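Local coordinates for fusolin (Unidentified entomopoxvirus, PDB 4OW5), which probably binds chitin through a domain of the lytic polysaccharide monooxygenase family, enhances viral virulence and crystallizes in vivo into spindles, at residues E145-E150 against L194-T199. Residues are numbered along the deposited sequence; the frame is centred on the assembly and turned at random.
Sequences EPSFFE and LVYRTT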
ATOM      1  N   GLU A 145       8.641  11.036  37.067  1.00 16.81           N
ATOM      2  CA  GLU A 145       9.205   9.761  37.465  1.00 15.82           C
ATOM      3  C   GLU A 145       8.726   9.412  38.879  1.00 18.80           C
ATOM      4  O   GLU A 145       8.572  10.320  39.692  1.00 16.66           O
ATOM      5  CB  GLU A 145      10.737   9.795  37.416  1.00 17.07           C
ATOM      6  CG  GLU A 145      11.322   9.695  36.015  1.00 25.03           C
ATOM      7  CD  GLU A 145      10.938   8.427  35.268  1.00 38.79           C
ATOM      8  OE1 GLU A 145      10.785   7.358  35.899  1.00 42.62           O
ATOM      9  OE2 GLU A 145      10.782   8.506  34.033  1.00 28.61           O
ATOM     10  N   PRO A 146       8.484   8.133  39.196  1.00 14.82           N
ATOM     11  CA  PRO A 146       8.698   6.949  38.339  1.00 13.87           C
ATOM     12  C   PRO A 146       7.584   6.772  37.274  1.00 14.49           C
ATOM     13  O   PRO A 146       6.453   7.222  37.432  1.00 12.61           O
ATOM     14  CB  PRO A 146       8.710   5.782  39.343  1.00 14.45           C
ATOM     15  CG  PRO A 146       7.881   6.252  40.491  1.00 18.34           C
ATOM     16  CD  PRO A 146       8.043   7.755  40.552  1.00 15.21           C
ATOM     17  N   SER A 147       7.918   6.074  36.218  1.00 11.01           N
ATOM     18  CA  SER A 147       6.978   5.812  35.145  1.00 12.33           C
ATOM     19  C   SER A 147       7.425   4.629  34.331  1.00 17.54           C
ATOM     20  O   SER A 147       8.534   4.096  34.525  1.00 17.48           O
ATOM     21  CB  SER A 147       6.856   7.042  34.256  1.00 15.81           C
ATOM     22  OG  SER A 147       8.084   7.285  33.586  1.00 14.75           O
ATOM     23  N   PHE A 148       6.550   4.181  33.446  1.00 14.11           N
ATOM     24  CA  PHE A 148       6.858   3.086  32.528  1.00 13.22           C
ATOM     25  C   PHE A 148       6.092   3.293  31.224  1.00 14.81           C
ATOM     26  O   PHE A 148       5.136   4.074  31.156  1.00 11.67           O
ATOM     27  CB  PHE A 148       6.521   1.714  33.148  1.00 15.00           C
ATOM     28  CG  PHE A 148       5.059   1.389  33.337  1.00 15.33           C
ATOM     29  CD1 PHE A 148       4.409   1.704  34.516  1.00 16.51           C
ATOM     30  CD2 PHE A 148       4.341   0.716  32.350  1.00 16.43           C
ATOM     31  CE1 PHE A 148       3.071   1.358  34.706  1.00 14.91           C
ATOM     32  CE2 PHE A 148       2.990   0.431  32.527  1.00 16.88           C
ATOM     33  CZ  PHE A 148       2.389   0.682  33.737  1.00 13.92           C
ATOM     34  N   PHE A 149       6.505   2.565  30.208  1.00  9.27           N
ATOM     35  CA  PHE A 149       5.866   2.635  28.893  1.00 10.31           C
ATOM     36  C   PHE A 149       5.358   1.305  28.457  1.00 15.94           C
ATOM     37  O   PHE A 149       5.885   0.267  28.856  1.00 14.33           O
ATOM     38  CB  PHE A 149       6.862   3.107  27.824  1.00 11.81           C
ATOM     39  CG  PHE A 149       7.187   4.570  27.858  1.00 13.24           C
ATOM     40  CD1 PHE A 149       8.104   5.076  28.769  1.00 16.18           C
ATOM     41  CD2 PHE A 149       6.621   5.444  26.938  1.00 15.62           C
ATOM     42  CE1 PHE A 149       8.399   6.430  28.797  1.00 16.63           C
ATOM     43  CE2 PHE A 149       6.925   6.792  26.963  1.00 17.64           C
ATOM     44  CZ  PHE A 149       7.777   7.285  27.918  1.00 16.20           C
ATOM     45  N   GLU A 150       4.343   1.344  27.613  1.00 14.02           N
ATOM     46  CA  GLU A 150       3.850   0.193  26.881  1.00 12.50           C
ATOM     47  C   GLU A 150       3.699   0.626  25.467  1.00 15.63           C
ATOM     48  O   GLU A 150       3.236   1.738  25.235  1.00 15.58           O
ATOM     49  CB  GLU A 150       2.545  -0.359  27.428  1.00 13.21           C
ATOM     50  CG  GLU A 150       2.666  -0.857  28.835  1.00 20.91           C
ATOM     51  CD  GLU A 150       1.397  -1.460  29.382  1.00 35.68           C
ATOM     52  OE1 GLU A 150       0.313  -0.922  29.069  1.00 35.57           O
ATOM     53  OE2 GLU A 150       1.481  -2.433  30.163  1.00 40.63           O
ATOM     54  N   LEU A 194      15.759  16.637  27.879  1.00 16.07           N
ATOM     55  CA  LEU A 194      15.700  15.195  28.129  1.00 15.79           C
ATOM     56  C   LEU A 194      14.559  14.579  27.300  1.00 16.86           C
ATOM     57  O   LEU A 194      13.515  15.200  27.120  1.00 17.33           O
ATOM     58  CB  LEU A 194      15.478  14.887  29.615  1.00 15.94           C
ATOM     59  CG  LEU A 194      16.587  15.306  30.592  1.00 20.15           C
ATOM     60  CD1 LEU A 194      16.179  15.017  32.003  1.00 21.63           C
ATOM     61  CD2 LEU A 194      17.876  14.613  30.273  1.00 17.45           C
ATOM     62  N   VAL A 195      14.774  13.383  26.790  1.00 13.26           N
ATOM     63  CA  VAL A 195      13.784  12.603  26.047  1.00 12.94           C
ATOM     64  C   VAL A 195      13.805  11.181  26.583  1.00 16.99           C
ATOM     65  O   VAL A 195      14.757  10.785  27.265  1.00 18.88           O
ATOM     66  CB  VAL A 195      14.057  12.616  24.514  1.00 16.53           C
ATOM     67  CG1 VAL A 195      13.810  13.997  23.909  1.00 16.77           C
ATOM     68  CG2 VAL A 195      15.465  12.123  24.184  1.00 16.57           C
ATOM     69  N   TYR A 196      12.787  10.410  26.246  1.00 13.42           N
ATOM     70  CA  TYR A 196      12.748   8.979  26.464  1.00 13.16           C
ATOM     71  C   TYR A 196      13.049   8.356  25.125  1.00 18.27           C
ATOM     72  O   TYR A 196      12.359   8.681  24.158  1.00 17.03           O
ATOM     73  CB  TYR A 196      11.413   8.493  26.970  1.00 14.10           C
ATOM     74  CG  TYR A 196      11.062   8.944  28.363  1.00 14.75           C
ATOM     75  CD1 TYR A 196      11.506   8.243  29.464  1.00 16.41           C
ATOM     76  CD2 TYR A 196      10.153   9.968  28.571  1.00 16.41           C
ATOM     77  CE1 TYR A 196      11.155   8.624  30.754  1.00 16.10           C
ATOM     78  CE2 TYR A 196       9.807  10.375  29.853  1.00 17.31           C
ATOM     79  CZ  TYR A 196      10.334   9.719  30.947  1.00 20.63           C
ATOM     80  OH  TYR A 196       9.960  10.116  32.202  1.00 21.69           O
ATOM     81  N   ARG A 197      14.088   7.521  25.036  1.00 15.74           N
ATOM     82  CA  ARG A 197      14.436   6.812  23.796  1.00 15.60           C
ATOM     83  C   ARG A 197      14.646   5.348  24.018  1.00 22.21           C
ATOM     84  O   ARG A 197      15.319   4.979  24.962  1.00 21.89           O
ATOM     85  CB  ARG A 197      15.711   7.326  23.158  1.00 16.75           C
ATOM     86  CG  ARG A 197      15.661   8.662  22.541  1.00 15.72           C
ATOM     87  CD  ARG A 197      16.870   8.867  21.630  1.00 23.94           C
ATOM     88  NE  ARG A 197      18.167   8.661  22.284  1.00 24.74           N
ATOM     89  CZ  ARG A 197      18.953   9.611  22.803  1.00 29.62           C
ATOM     90  NH1 ARG A 197      18.587  10.882  22.767  1.00 17.69           N
ATOM     91  NH2 ARG A 197      20.118   9.291  23.350  1.00 20.10           N
ATOM     92  N   THR A 198      14.170   4.520  23.097  1.00 21.02           N
ATOM     93  CA  THR A 198      14.364   3.070  23.148  1.00 23.11           C
ATOM     94  C   THR A 198      14.236   2.495  21.733  1.00 24.87           C
ATOM     95  O   THR A 198      13.469   3.020  20.954  1.00 23.82           O
ATOM     96  CB  THR A 198      13.335   2.415  24.120  1.00 32.13           C
ATOM     97  OG1 THR A 198      13.754   1.101  24.440  1.00 40.94           O
ATOM     98  CG2 THR A 198      11.909   2.378  23.573  1.00 32.92           C
ATOM     99  N   THR A 199      14.931   1.401  21.436  1.00 23.58           N
ATOM    100  CA  THR A 199      14.808   0.682  20.180  1.00 22.11           C
ATOM    101  C   THR A 199      13.884  -0.484  20.395  1.00 25.85           C
ATOM    102  O   THR A 199      14.078  -1.282  21.323  1.00 24.25           O
ATOM    103  CB  THR A 199      16.165   0.235  19.634  1.00 21.65           C
ATOM    104  OG1 THR A 199      16.930   1.402  19.369  1.00 28.80           O
ATOM    105  CG2 THR A 199      16.042  -0.554  18.322  1.00 19.86           C
TER
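Tyr196 and Phe149 share one first torsion, with CG anti to the carbonyl carbon and beside the backbone N, and this carries each ring off its strand toward the other segment, into the interface of the two sheets, where they meet. Glu145 starts out the same way but bends its chain at the second torsion (chi2 -59°), bringing OE2 to the tyrosine hydroxyl. The rings form a T-shaped pair, planes 62° apart and centroids 5.0 Å apart: the CE1–CZ edge of Phe149 is presented to one face of Tyr196, with Phe149 CZ 3.6 Å from Tyr196 CD2. Phenylalanine suits this place because its weakly positive C-H rim can rest on the electron-rich face of another ring. Tyrosine adds a hydroxyl long enough to reach Glu145, at the start of the segment 145-150. That hydroxyl, Tyr196 OH, donates to Glu145 OE2 over 2.6 Å, meeting the oxygen on its anti side, at the edge of the tyrosine ring. Ser147 OG gives Glu145 OE2 a second hydrogen bond, 3.0 Å long, but arrives from above the carboxylate plane. Two donors thus grip OE2 and limit rotation of the carboxylate. Serine is short enough to fit beside the bent glutamate, and its hydroxyl is also hydrogen-bonded to Trp215 NE1. Trp215 stacks on Phe149 and meets Tyr196 at an angle, while Phe138 extends the aromatic cluster. The strands belong to different sheets; the nearest CA atoms of the two segments, those of Phe149 and Tyr196, are 9.7 Å apart, and side chains alone join them. This is the aromatic core packing of a fibronectin type III-like beta-sandwich, here in an LPMO domain, with the Tyr196 side chain about 6 Å from that of His144, which with His1 binds copper or zinc in this protein, though no metal is bound in this chain.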